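Local structure of succinylglutamate desuccinylase/aspartoacylase (Ruegeria sp. TM1040, 3NA6) at residues 60-65 against 99-104; 90-95 against 121-126; 268-273 against 306-311; 159-164 against 185-190; 165-170 against 203-208. The protein probably hydrolyses the amide bond of an N-acylated amino acid, as metal-dependent deacylases of the succinylglutamate desuccinylase/aspartoacylase family do. One frame throughout, in Å; residues are numbered along the deposited sequence.

Interaction 1: residues 60-65 against 99-104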
# COMPACT_ATOMS: atom_id res chain seq x y z
N GLY A 60 10.67 -2.82 -18.40
CA GLY A 60 11.63 -3.06 -17.32
C GLY A 60 11.80 -4.50 -16.88
O GLY A 60 12.76 -4.79 -16.18
N ASP A 61 10.88 -5.39 -17.27
CA ASP A 61 10.91 -6.82 -16.90
C ASP A 61 11.33 -7.75 -18.05
O ASP A 61 10.93 -8.93 -18.12
CB ASP A 61 9.57 -7.23 -16.26
CG ASP A 61 8.34 -7.08 -17.20
OD1 ASP A 61 8.44 -6.41 -18.25
OD2 ASP A 61 7.27 -7.66 -16.89
N GLU A 62 12.17 -7.21 -18.94
CA GLU A 62 12.63 -7.89 -20.17
C GLU A 62 14.17 -7.82 -20.21
O GLU A 62 14.73 -6.75 -20.43
CB GLU A 62 12.00 -7.23 -21.39
CG GLU A 62 10.45 -7.46 -21.43
CD GLU A 62 9.73 -6.69 -22.55
OE1 GLU A 62 10.40 -6.27 -23.54
OE2 GLU A 62 8.49 -6.51 -22.44
N TYR A 63 14.84 -8.95 -20.02
CA TYR A 63 16.24 -8.96 -19.57
C TYR A 63 17.31 -9.33 -20.56
O TYR A 63 18.46 -9.05 -20.31
CB TYR A 63 16.37 -9.86 -18.34
CG TYR A 63 15.55 -9.31 -17.18
CD1 TYR A 63 16.03 -8.26 -16.44
CD2 TYR A 63 14.30 -9.81 -16.88
CE1 TYR A 63 15.29 -7.70 -15.39
CE2 TYR A 63 13.55 -9.28 -15.82
CZ TYR A 63 14.04 -8.22 -15.11
OH TYR A 63 13.31 -7.69 -14.09
N GLU A 64 16.97 -9.98 -21.67
CA GLU A 64 18.03 -10.43 -22.59
C GLU A 64 18.84 -9.25 -23.15
O GLU A 64 20.08 -9.30 -23.21
CB GLU A 64 17.48 -11.25 -23.76
CG GLU A 64 17.10 -12.73 -23.48
CD GLU A 64 15.75 -12.89 -22.78
OE1 GLU A 64 15.07 -11.85 -22.56
OE2 GLU A 64 15.38 -14.05 -22.46
N GLY A 65 18.14 -8.21 -23.62
CA GLY A 65 18.82 -7.06 -24.20
C GLY A 65 19.73 -6.39 -23.19
O GLY A 65 20.89 -6.15 -23.45
N SER A 99 11.61 -3.70 -11.65
CA SER A 99 11.34 -4.98 -12.30
C SER A 99 9.93 -5.06 -12.84
O SER A 99 9.27 -6.09 -12.75
CB SER A 99 11.61 -6.15 -11.34
OG SER A 99 12.95 -6.11 -10.88
N ALA A 100 9.50 -3.97 -13.48
CA ALA A 100 8.15 -3.82 -13.97
C ALA A 100 8.15 -3.44 -15.45
O ALA A 100 9.04 -2.74 -15.95
CB ALA A 100 7.43 -2.76 -13.18
N ARG A 101 7.11 -3.87 -16.14
CA ARG A 101 6.87 -3.46 -17.52
C ARG A 101 6.83 -1.93 -17.69
O ARG A 101 7.49 -1.37 -18.57
CB ARG A 101 5.59 -4.07 -18.00
CG ARG A 101 5.18 -3.76 -19.42
CD ARG A 101 3.95 -4.53 -19.77
NE ARG A 101 3.47 -4.19 -21.09
CZ ARG A 101 3.90 -4.73 -22.20
NH1 ARG A 101 4.81 -5.69 -22.19
NH2 ARG A 101 3.34 -4.34 -23.34
N THR A 102 6.13 -1.28 -16.77
CA THR A 102 5.89 0.15 -16.81
C THR A 102 6.51 0.84 -15.63
O THR A 102 6.80 0.22 -14.58
CB THR A 102 4.39 0.46 -16.89
OG1 THR A 102 3.72 0.01 -15.69
CG2 THR A 102 3.82 -0.25 -18.13
N SER A 103 6.72 2.14 -15.79
CA SER A 103 7.30 2.93 -14.72
C SER A 103 6.42 3.04 -13.47
O SER A 103 5.21 3.32 -13.55
CB SER A 103 7.62 4.35 -15.26
OG SER A 103 8.08 5.21 -14.22
N PRO A 104 7.02 2.86 -12.30
CA PRO A 104 6.28 3.13 -11.09
C PRO A 104 6.02 4.64 -10.84
O PRO A 104 5.13 4.97 -10.10
CB PRO A 104 7.19 2.53 -10.02
CG PRO A 104 8.54 2.72 -10.54
CD PRO A 104 8.45 2.61 -12.03
O HOH W 1 14.51 -5.41 -13.34
O HOH W 2 6.85 -6.60 -20.35
O HOH W 3 5.80 -6.21 -15.03

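Interaction 2: residues 90-95 against 121-126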
# COMPACT_ATOMS: atom_id res chain seq x y z
N TYR A 90 19.26 0.06 -20.02
CA TYR A 90 18.04 0.21 -19.25
C TYR A 90 17.29 1.48 -19.70
O TYR A 90 17.46 2.54 -19.16
CB TYR A 90 18.36 0.26 -17.76
CG TYR A 90 19.35 -0.74 -17.24
CD1 TYR A 90 19.18 -2.09 -17.46
CD2 TYR A 90 20.42 -0.33 -16.44
CE1 TYR A 90 20.09 -3.05 -16.91
CE2 TYR A 90 21.31 -1.25 -15.88
CZ TYR A 90 21.15 -2.63 -16.14
OH TYR A 90 22.04 -3.54 -15.59
N PHE A 91 16.49 1.33 -20.75
CA PHE A 91 15.84 2.42 -21.46
C PHE A 91 14.74 3.07 -20.60
O PHE A 91 14.79 4.25 -20.31
CB PHE A 91 15.31 1.82 -22.75
CG PHE A 91 14.77 2.79 -23.78
CD1 PHE A 91 14.92 4.16 -23.71
CD2 PHE A 91 14.11 2.26 -24.88
CE1 PHE A 91 14.41 4.97 -24.69
CE2 PHE A 91 13.61 3.07 -25.88
CZ PHE A 91 13.75 4.41 -25.78
N ASN A 92 13.73 2.32 -20.18
CA ASN A 92 12.83 2.85 -19.15
C ASN A 92 13.43 2.50 -17.81
O ASN A 92 13.00 1.56 -17.13
CB ASN A 92 11.41 2.31 -19.25
CG ASN A 92 10.46 3.07 -18.36
OD1 ASN A 92 10.90 3.82 -17.47
ND2 ASN A 92 9.16 2.94 -18.62
N TYR A 93 14.43 3.28 -17.45
CA TYR A 93 15.24 2.99 -16.29
C TYR A 93 14.41 2.81 -15.02
O TYR A 93 14.58 1.83 -14.30
CB TYR A 93 16.37 4.00 -16.14
CG TYR A 93 17.27 3.71 -14.95
CD1 TYR A 93 17.95 2.51 -14.84
CD2 TYR A 93 17.41 4.63 -13.93
CE1 TYR A 93 18.76 2.25 -13.76
CE2 TYR A 93 18.20 4.37 -12.83
CZ TYR A 93 18.88 3.18 -12.76
OH TYR A 93 19.66 2.95 -11.68
N PRO A 94 13.47 3.72 -14.76
CA PRO A 94 12.64 3.52 -13.56
C PRO A 94 11.86 2.21 -13.58
O PRO A 94 11.80 1.54 -12.52
CB PRO A 94 11.72 4.75 -13.56
CG PRO A 94 12.57 5.80 -14.26
CD PRO A 94 13.20 5.03 -15.38
N ALA A 95 11.33 1.81 -14.74
CA ALA A 95 10.61 0.54 -14.84
C ALA A 95 11.60 -0.59 -14.56
O ALA A 95 11.30 -1.52 -13.80
CB ALA A 95 9.96 0.34 -16.21
N THR A 121 5.35 13.77 -18.20
CA THR A 121 5.78 12.81 -17.19
C THR A 121 7.22 12.37 -17.45
O THR A 121 7.76 12.65 -18.50
CB THR A 121 4.84 11.56 -17.18
OG1 THR A 121 4.97 10.82 -18.41
CG2 THR A 121 3.40 11.99 -16.94
N VAL A 122 7.85 11.74 -16.46
CA VAL A 122 9.21 11.22 -16.64
C VAL A 122 9.31 10.37 -17.93
O VAL A 122 10.20 10.57 -18.76
CB VAL A 122 9.69 10.44 -15.40
CG1 VAL A 122 10.95 9.69 -15.73
CG2 VAL A 122 9.95 11.46 -14.23
N THR A 123 8.37 9.46 -18.12
CA THR A 123 8.39 8.56 -19.29
C THR A 123 8.30 9.35 -20.60
O THR A 123 8.98 9.05 -21.57
CB THR A 123 7.27 7.50 -19.18
OG1 THR A 123 7.49 6.70 -17.99
CG2 THR A 123 7.25 6.56 -20.41
N GLN A 124 7.47 10.39 -20.62
CA GLN A 124 7.33 11.24 -21.78
C GLN A 124 8.58 12.05 -22.07
O GLN A 124 8.90 12.28 -23.23
CB GLN A 124 6.15 12.19 -21.61
CG GLN A 124 4.84 11.48 -21.57
CD GLN A 124 3.69 12.42 -21.45
OE1 GLN A 124 3.65 13.28 -20.56
NE2 GLN A 124 2.75 12.28 -22.36
N LYS A 125 9.25 12.52 -21.02
CA LYS A 125 10.53 13.26 -21.13
C LYS A 125 11.67 12.36 -21.67
O LYS A 125 12.45 12.79 -22.52
CB LYS A 125 10.92 13.87 -19.78
CG LYS A 125 9.99 15.05 -19.33
CD LYS A 125 10.22 15.36 -17.86
CE LYS A 125 9.93 16.78 -17.48
NZ LYS A 125 9.92 16.90 -16.00
N ILE A 126 11.71 11.10 -21.23
CA ILE A 126 12.61 10.10 -21.83
C ILE A 126 12.34 9.98 -23.33
O ILE A 126 13.26 10.09 -24.15
CB ILE A 126 12.53 8.72 -21.12
CG1 ILE A 126 12.98 8.84 -19.66
CG2 ILE A 126 13.39 7.70 -21.81
CD1 ILE A 126 12.77 7.53 -18.80
O HOH W 4 9.60 6.15 -16.84

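Interaction 3: residues 268-273 against 306-311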
# COMPACT_ATOMS: atom_id res chain seq x y z
N PHE A 268 -3.95 -22.04 -14.92
CA PHE A 268 -3.68 -22.14 -16.36
C PHE A 268 -2.88 -23.40 -16.67
O PHE A 268 -1.77 -23.59 -16.13
CB PHE A 268 -2.85 -20.94 -16.79
CG PHE A 268 -2.56 -20.89 -18.26
CD1 PHE A 268 -3.60 -20.73 -19.16
CD2 PHE A 268 -1.28 -20.97 -18.73
CE1 PHE A 268 -3.38 -20.64 -20.49
CE2 PHE A 268 -1.05 -20.91 -20.12
CZ PHE A 268 -2.11 -20.72 -20.98
N GLU A 269 -3.45 -24.27 -17.50
CA GLU A 269 -2.74 -25.45 -17.96
C GLU A 269 -2.53 -25.40 -19.47
O GLU A 269 -3.47 -25.60 -20.25
CB GLU A 269 -3.48 -26.74 -17.62
CG GLU A 269 -2.65 -27.98 -18.11
CD GLU A 269 -3.38 -29.27 -18.01
OE1 GLU A 269 -4.55 -29.23 -17.60
OE2 GLU A 269 -2.79 -30.32 -18.38
N ILE A 270 -1.30 -25.14 -19.90
CA ILE A 270 -1.00 -25.17 -21.34
C ILE A 270 -0.85 -26.64 -21.74
O ILE A 270 -0.44 -27.46 -20.91
CB ILE A 270 0.24 -24.34 -21.68
CG1 ILE A 270 0.23 -24.01 -23.17
CG2 ILE A 270 1.53 -25.04 -21.26
CD1 ILE A 270 0.51 -22.63 -23.47
N MSE A 271 -1.18 -26.97 -22.99
CA MSE A 271 -1.12 -28.38 -23.45
C MSE A 271 0.04 -28.72 -24.38
O MSE A 271 0.35 -29.89 -24.61
CB MSE A 271 -2.44 -28.75 -24.12
CG MSE A 271 -3.66 -28.53 -23.24
SE MSE A 271 -3.59 -29.38 -21.45
CE MSE A 271 -3.44 -31.25 -21.92
N ILE A 272 0.67 -27.70 -24.95
CA ILE A 272 1.89 -27.92 -25.74
C ILE A 272 2.86 -26.79 -25.37
O ILE A 272 2.44 -25.74 -24.87
CB ILE A 272 1.64 -27.95 -27.28
CG1 ILE A 272 1.33 -26.56 -27.82
CG2 ILE A 272 0.56 -29.03 -27.69
CD1 ILE A 272 0.10 -25.95 -27.29
N ASP A 273 4.14 -26.99 -25.60
CA ASP A 273 5.13 -25.98 -25.24
C ASP A 273 5.61 -25.18 -26.44
O ASP A 273 5.29 -25.52 -27.58
CB ASP A 273 6.27 -26.65 -24.45
CG ASP A 273 5.79 -27.17 -23.09
OD1 ASP A 273 4.87 -26.53 -22.50
OD2 ASP A 273 6.33 -28.21 -22.60
N GLY A 306 -0.41 -25.30 -36.74
CA GLY A 306 0.79 -24.51 -36.62
C GLY A 306 1.69 -24.96 -35.49
O GLY A 306 1.72 -26.15 -35.14
N VAL A 307 2.43 -23.98 -34.96
CA VAL A 307 3.30 -24.16 -33.79
C VAL A 307 2.98 -23.06 -32.76
O VAL A 307 2.55 -21.97 -33.12
CB VAL A 307 4.79 -24.14 -34.16
CG1 VAL A 307 5.13 -25.29 -35.17
CG2 VAL A 307 5.20 -22.78 -34.75
N LEU A 308 3.19 -23.34 -31.49
CA LEU A 308 2.93 -22.37 -30.45
C LEU A 308 4.06 -21.36 -30.44
O LEU A 308 5.25 -21.72 -30.25
CB LEU A 308 2.82 -23.08 -29.12
CG LEU A 308 2.52 -22.19 -27.94
CD1 LEU A 308 1.04 -21.82 -27.92
CD2 LEU A 308 2.97 -22.90 -26.66
N ILE A 309 3.71 -20.10 -30.65
CA ILE A 309 4.72 -19.07 -30.73
C ILE A 309 4.69 -18.10 -29.54
O ILE A 309 5.68 -17.42 -29.28
CB ILE A 309 4.70 -18.29 -32.10
CG1 ILE A 309 3.41 -17.51 -32.28
CG2 ILE A 309 4.95 -19.24 -33.28
CD1 ILE A 309 3.45 -16.57 -33.49
N SER A 310 3.58 -18.05 -28.83
CA SER A 310 3.46 -17.20 -27.66
C SER A 310 2.54 -17.86 -26.65
O SER A 310 1.59 -18.53 -27.04
CB SER A 310 2.86 -15.84 -28.04
OG SER A 310 2.97 -14.95 -26.92
N ARG A 311 2.82 -17.67 -25.36
CA ARG A 311 1.91 -18.18 -24.32
C ARG A 311 1.81 -17.26 -23.12
O ARG A 311 2.77 -16.57 -22.80
CB ARG A 311 2.32 -19.57 -23.84
CG ARG A 311 3.78 -19.72 -23.39
CD ARG A 311 3.97 -20.93 -22.43
NE ARG A 311 3.24 -20.73 -21.17
CZ ARG A 311 3.24 -21.57 -20.13
NH1 ARG A 311 3.92 -22.70 -20.18
NH2 ARG A 311 2.54 -21.28 -19.04
O HOH W 5 5.22 -23.88 -22.34

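Interaction 4: residues 159-164 against 185-190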
# COMPACT_ATOMS: atom_id res chain seq x y z
N ALA A 159 11.14 -7.75 -38.44
CA ALA A 159 11.22 -6.62 -39.37
C ALA A 159 9.78 -6.26 -39.78
O ALA A 159 8.91 -7.16 -39.89
CB ALA A 159 12.00 -7.05 -40.64
N HIS A 160 9.55 -4.98 -40.08
CA HIS A 160 8.20 -4.51 -40.33
C HIS A 160 7.88 -4.31 -41.80
O HIS A 160 8.75 -4.01 -42.62
CB HIS A 160 7.93 -3.24 -39.54
CG HIS A 160 7.91 -3.46 -38.06
ND1 HIS A 160 8.69 -2.72 -37.18
CD2 HIS A 160 7.26 -4.37 -37.30
CE1 HIS A 160 8.50 -3.17 -35.95
NE2 HIS A 160 7.63 -4.16 -36.00
N ILE A 161 6.61 -4.52 -42.12
CA ILE A 161 6.04 -4.17 -43.39
C ILE A 161 5.78 -2.68 -43.30
O ILE A 161 5.07 -2.21 -42.39
CB ILE A 161 4.73 -4.91 -43.64
CG1 ILE A 161 4.99 -6.42 -43.77
CG2 ILE A 161 4.04 -4.35 -44.92
CD1 ILE A 161 5.92 -6.83 -44.97
N LEU A 162 6.40 -1.94 -44.22
CA LEU A 162 6.35 -0.49 -44.25
C LEU A 162 5.89 -0.03 -45.63
O LEU A 162 6.09 -0.72 -46.66
CB LEU A 162 7.76 0.07 -43.97
CG LEU A 162 8.43 -0.34 -42.65
CD1 LEU A 162 9.90 -0.00 -42.68
CD2 LEU A 162 7.74 0.34 -41.44
N GLU A 163 5.34 1.17 -45.66
CA GLU A 163 5.04 1.85 -46.92
C GLU A 163 6.28 2.11 -47.77
O GLU A 163 6.21 2.01 -48.98
CB GLU A 163 4.35 3.20 -46.68
CG GLU A 163 2.97 3.13 -46.01
CD GLU A 163 1.91 2.44 -46.86
OE1 GLU A 163 2.09 2.31 -48.09
OE2 GLU A 163 0.88 2.03 -46.28
N ASP A 164 7.39 2.51 -47.14
CA ASP A 164 8.66 2.68 -47.88
C ASP A 164 9.30 1.30 -48.09
O ASP A 164 9.94 0.75 -47.18
CB ASP A 164 9.62 3.58 -47.08
CG ASP A 164 10.92 3.85 -47.81
OD1 ASP A 164 11.20 3.09 -48.75
OD2 ASP A 164 11.68 4.79 -47.42
N GLN A 185 8.62 -11.23 -40.46
CA GLN A 185 8.34 -9.91 -41.04
C GLN A 185 6.82 -9.73 -40.95
O GLN A 185 6.07 -10.55 -41.50
CB GLN A 185 8.75 -9.86 -42.50
CG GLN A 185 8.64 -8.48 -43.11
CD GLN A 185 9.07 -8.45 -44.55
OE1 GLN A 185 8.69 -9.32 -45.32
NE2 GLN A 185 9.85 -7.44 -44.92
N LEU A 186 6.39 -8.65 -40.31
CA LEU A 186 4.97 -8.43 -40.00
C LEU A 186 4.57 -6.95 -40.09
O LEU A 186 5.37 -6.06 -39.81
CB LEU A 186 4.71 -8.91 -38.58
CG LEU A 186 5.49 -8.12 -37.51
CD1 LEU A 186 4.55 -7.15 -36.87
CD2 LEU A 186 6.08 -9.00 -36.43
N LEU A 187 3.31 -6.72 -40.44
CA LEU A 187 2.71 -5.40 -40.36
C LEU A 187 2.34 -5.15 -38.92
O LEU A 187 1.69 -5.96 -38.33
CB LEU A 187 1.46 -5.37 -41.24
CG LEU A 187 0.70 -4.05 -41.33
CD1 LEU A 187 1.55 -2.88 -41.90
CD2 LEU A 187 -0.53 -4.32 -42.19
N GLU A 188 2.77 -4.03 -38.36
CA GLU A 188 2.42 -3.65 -37.01
C GLU A 188 1.03 -3.01 -37.03
O GLU A 188 0.85 -1.97 -37.63
CB GLU A 188 3.45 -2.66 -36.48
CG GLU A 188 3.19 -2.12 -35.10
CD GLU A 188 2.98 -3.22 -34.06
OE1 GLU A 188 3.88 -4.08 -33.93
OE2 GLU A 188 1.91 -3.21 -33.39
N ILE A 189 0.07 -3.67 -36.37
CA ILE A 189 -1.32 -3.20 -36.28
C ILE A 189 -1.38 -1.86 -35.52
O ILE A 189 -1.96 -0.88 -36.00
CB ILE A 189 -2.21 -4.27 -35.57
N ASP A 190 -0.70 -1.81 -34.38
CA ASP A 190 -0.79 -0.70 -33.41
C ASP A 190 0.40 0.28 -33.45
O ASP A 190 1.05 0.50 -32.42
CB ASP A 190 -0.90 -1.31 -32.00
CG ASP A 190 -2.26 -1.10 -31.38
OD1 ASP A 190 -2.59 0.07 -31.08
OD2 ASP A 190 -3.00 -2.10 -31.19
O HOH W 6 10.92 -5.49 -43.27
O HOH W 7 4.63 -2.41 -39.81

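Interaction 5: residues 165-170 against 203-208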
# COMPACT_ATOMS: atom_id res chain seq x y z
N LYS A 165 9.12 0.74 -49.29
CA LYS A 165 9.58 -0.64 -49.58
C LYS A 165 11.09 -0.76 -49.66
O LYS A 165 11.64 -1.85 -49.50
CB LYS A 165 8.90 -1.19 -50.84
CG LYS A 165 7.35 -1.24 -50.77
CD LYS A 165 6.89 -2.10 -49.57
CE LYS A 165 5.39 -2.07 -49.33
NZ LYS A 165 5.11 -2.79 -48.08
N VAL A 166 11.78 0.34 -49.90
CA VAL A 166 13.25 0.33 -49.90
C VAL A 166 13.74 0.15 -48.44
O VAL A 166 14.61 -0.68 -48.17
CB VAL A 166 13.84 1.59 -50.58
CG1 VAL A 166 15.37 1.64 -50.42
CG2 VAL A 166 13.42 1.64 -52.11
N LEU A 167 13.17 0.91 -47.51
CA LEU A 167 13.48 0.78 -46.10
C LEU A 167 13.03 -0.60 -45.57
O LEU A 167 13.71 -1.20 -44.76
CB LEU A 167 12.81 1.90 -45.30
CG LEU A 167 12.97 1.94 -43.78
CD1 LEU A 167 14.44 2.04 -43.44
CD2 LEU A 167 12.16 3.14 -43.21
N GLN A 168 11.88 -1.07 -46.06
CA GLN A 168 11.37 -2.37 -45.66
C GLN A 168 12.40 -3.44 -45.97
O GLN A 168 12.67 -4.30 -45.15
CB GLN A 168 10.05 -2.68 -46.38
CG GLN A 168 9.42 -4.03 -45.99
CD GLN A 168 8.15 -4.34 -46.76
OE1 GLN A 168 7.14 -3.64 -46.62
NE2 GLN A 168 8.20 -5.39 -47.59
N ASP A 169 12.99 -3.38 -47.16
CA ASP A 169 13.99 -4.34 -47.54
C ASP A 169 15.24 -4.20 -46.67
O ASP A 169 15.88 -5.19 -46.38
CB ASP A 169 14.36 -4.22 -49.01
CG ASP A 169 13.29 -4.77 -49.94
OD1 ASP A 169 12.36 -5.46 -49.47
OD2 ASP A 169 13.41 -4.51 -51.16
N ALA A 170 15.60 -2.97 -46.32
CA ALA A 170 16.78 -2.73 -45.48
C ALA A 170 16.56 -3.32 -44.09
O ALA A 170 17.44 -4.00 -43.53
CB ALA A 170 17.09 -1.23 -45.39
N GLY A 203 12.97 7.27 -41.67
CA GLY A 203 13.71 6.65 -42.77
C GLY A 203 14.86 5.79 -42.32
O GLY A 203 15.74 5.50 -43.12
N LYS A 204 14.82 5.33 -41.05
CA LYS A 204 15.94 4.61 -40.44
C LYS A 204 15.63 3.15 -40.15
O LYS A 204 14.51 2.79 -39.79
CB LYS A 204 16.41 5.33 -39.17
CG LYS A 204 17.07 6.65 -39.47
CD LYS A 204 17.28 7.54 -38.26
CE LYS A 204 17.89 8.86 -38.68
NZ LYS A 204 18.11 9.73 -37.52
N VAL A 205 16.64 2.29 -40.34
CA VAL A 205 16.52 0.87 -40.06
C VAL A 205 16.35 0.63 -38.56
O VAL A 205 17.07 1.20 -37.73
CB VAL A 205 17.76 0.07 -40.57
CG1 VAL A 205 17.73 -1.35 -40.04
CG2 VAL A 205 17.76 0.05 -42.06
N LEU A 206 15.37 -0.21 -38.25
CA LEU A 206 15.09 -0.62 -36.90
C LEU A 206 15.21 -2.14 -36.85
O LEU A 206 14.67 -2.83 -37.72
CB LEU A 206 13.68 -0.19 -36.45
CG LEU A 206 13.31 -0.90 -35.13
CD1 LEU A 206 13.62 -0.01 -33.92
CD2 LEU A 206 11.90 -1.42 -35.16
N VAL A 207 15.91 -2.65 -35.82
CA VAL A 207 16.00 -4.09 -35.54
C VAL A 207 15.31 -4.30 -34.20
O VAL A 207 15.55 -3.57 -33.23
CB VAL A 207 17.50 -4.51 -35.47
CG1 VAL A 207 17.70 -5.84 -34.78
CG2 VAL A 207 18.09 -4.49 -36.86
N THR A 208 14.35 -5.21 -34.17
CA THR A 208 13.63 -5.48 -32.94
C THR A 208 13.50 -6.98 -32.73
O THR A 208 13.69 -7.78 -33.66
CB THR A 208 12.27 -4.73 -32.86
OG1 THR A 208 11.73 -4.84 -31.53
CG2 THR A 208 11.25 -5.25 -33.88

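Interaction 1: residues 60-65 against 99-104
D61 and E62, on the loop of the probable His-x-x-Glu metal motif of this zinc-exopeptidase-like fold, both meet R101; H59, E62 and H145 surround a vacant point consistent with an empty metal site. G60 N gives R101 O a weak hydrogen bond at 3.5 Å. The D61 carboxylate, its CG placed between its own N and carbonyl carbon (chi1 61°), is laid against the R101 backbone, with D61 OD1 3.4 Å from R101 CA. Its other oxygen, OD2, takes the backbone N of K149, and a water between OD2 and R101 N can relay them. The R101 chain, extended from CG to NE, carries its guanidinium past D61 to E62. The salt bridge there is long, 3.8 Å from E62 OE2 to R101 NH1, with the two planes 47° apart. A water in the guanidinium plane accepts from R101 NH1 at 2.9 Å and donates to both D61 OD1 and E62 OE2. E62 OE2 also bonds H59 ND1, and OE1 takes S146 N; R101, through the long bridge and the water, helps to position this carboxylate as a second-shell residue. S99 forms the Schellman turn closing helix 93-97. The Y63 hydroxyl lies 3.6 Å from S99 CB, and a water in the plane of the tyrosine ring joins the two, 2.7 Å from Y63 OH and 3.0 Å from S99 OG.

Interaction 2: residues 90-95 against 121-126
I126 fits against F91, N92 and P94, using both branches of its side chain. Its CG2, anti to the backbone N, reaches F91 twice: it is 4.0 Å from F91 O and 4.1 Å from F91 CE1, approaching the ring obliquely while the two side chains slide past each other in opposite directions. The other branch extends to CD1, which rests 4.3 Å from P94 CD. F91 swings its ring toward helix 122-134 with CG anti to N (chi1 -171°), and Y195 and F130 pack on the same ring. N92 crosses T123 at about a right angle without a direct bond; instead one water donates to both, 2.7 Å from N92 OD1 and 2.5 Å from T123 OG1. That hydroxyl is also bonded to D106 OD1. N92 OD1 thus takes both the water and, weakly, A95 N. The contact brings together two helix N termini, N92 as N-cap of helix 93-97 and the T121-Q124 capping box of helix 122-134.

Interaction 3: residues 268-273 against 306-311
F268 and R311 open the contact between two antiparallel beta sheets that pack face to face in the C-terminal part of the chain: strands 268-270 and 306-311 run nearly antiparallel (168°) but 10.9 Å apart, so side chains, not backbone bonds, join them. The F268 ring receives R311 NH2 at its edge, 3.8 Å from CE2, with ring and guanidinium planes 55° apart. Two residues on, I270 covers one guanidinium face, its CG2 3.5 Å from R311 NH1, while its CD1 packs at 4.0 Å on L308 CD2. R311 CG lies between its backbone N and carbonyl carbon (chi1 53°), and a bend at chi3 brings the guanidinium over I270. I272 sets CG1 4.0 Å from L308 CB. L308 CD2 presses on the I272 carbonyl, whose oxygen is buried with no partner in the model. D273 is bonded by A219 and R220 of a third subunit, and R311 NH1 by S217 O of that subunit. A water in the guanidinium plane links D273 to R311, 2.7 Å from D273 OD1 and 2.8 Å from R311 NH1.

Interaction 4: residues 159-164 against 185-190
The imidazole of H160 meets L186 at its edge: L186 O lies in the ring plane, 3.6 Å from H160 CD2. L186 CD1 packs 3.9 Å from the same carbon, and E188 CB approaches the ring obliquely. With CG beside its backbone N (chi1 -66°), the H160 ring lies alongside L186, pointing the same way, and its ND1 is bonded to E200 OE2. The other flat group, the amide of Q185, has I161 CD1 over one face, 3.6 Å from Q185 CD, as the two side chains cross at about a right angle; the glutamine chain is extended from CB, which takes the amide out to where a water connects NE2 to H160 O. I161 also sets its CB 4.1 Å from L187 CB, and L187 CD1 touches I161 O. A second water joins that oxygen to E188 N, whereas L187 N is buried without a partner in the model. Underneath, L186 N donates to A159 O and I161 N to L186 O, both at 3.0 Å; the CA-H groups of Q185 and H160 point at the same two acceptors. L186 O takes one bond and a CA-H contact, with the imidazole edge close by. A159 pairs with Q185 and H160 with L186 in parallel register, the neighbouring strands of a beta-alpha-beta crossover in which helix 165-178 links 156-160 to 182-186.

Interaction 5: residues 165-170 against 203-208
L167 and A170, one turn apart on the helix, supply the apolar contacts, and V205 is their common target. A170 CB lies 3.6 Å from V205 CG2, the closest pair here, and L167 CD1 reaches the same methyl at 4.1 Å. V205 turns CG2 inward by keeping CG1 anti to its backbone N (chi1 169°). Packing on backbone comes next: L167 CD1 lies 3.7 Å from G203 O and equally near K204 C, while CD2 sits 3.9 Å from G203 CA. Both methyls of L167 therefore touch the 203-204 backbone, and CD1 also reaches V205. This is alpha/beta packing, helix 165-178 laid on one side of the strand 205-210, just where that strand leaves the Schellman turn formed by G203 at the end of helix 195-200. Polar groups play no direct part across the interface and have their partners elsewhere. On the helix, Q168 OE1 accepts from K165 NZ and from L162 N. On the strand side, the CA-CB bond of K204 points away from the helix, and its NZ is taken by the carbonyl oxygens of A138 and L135.

Overall arrangement
From the N terminus, interaction 1 closes the first loop, bringing 60-65 against 99-104. Before it shuts, interaction 2 starts at 90-95 and reaches on to 121-126, so the two cross; their segments touch, A100 N lying 3.1 Å from A95 O. Together they tie the loop ahead of helix 64-75 to helices 93-97 and 122-134. Interactions 4 and 5 repeat the crossing pattern farther along: interaction 4 pairs strand 156-160 with strand 182-186, while interaction 5 packs helix 165-178 on strand 205-210. All four belong to the catalytic domain of the family. Interaction 3 follows in series, linking two other sheets about 33 Å, centre to centre, from interaction 2. Interactions 1, 2 and 3 each touch the third subunit.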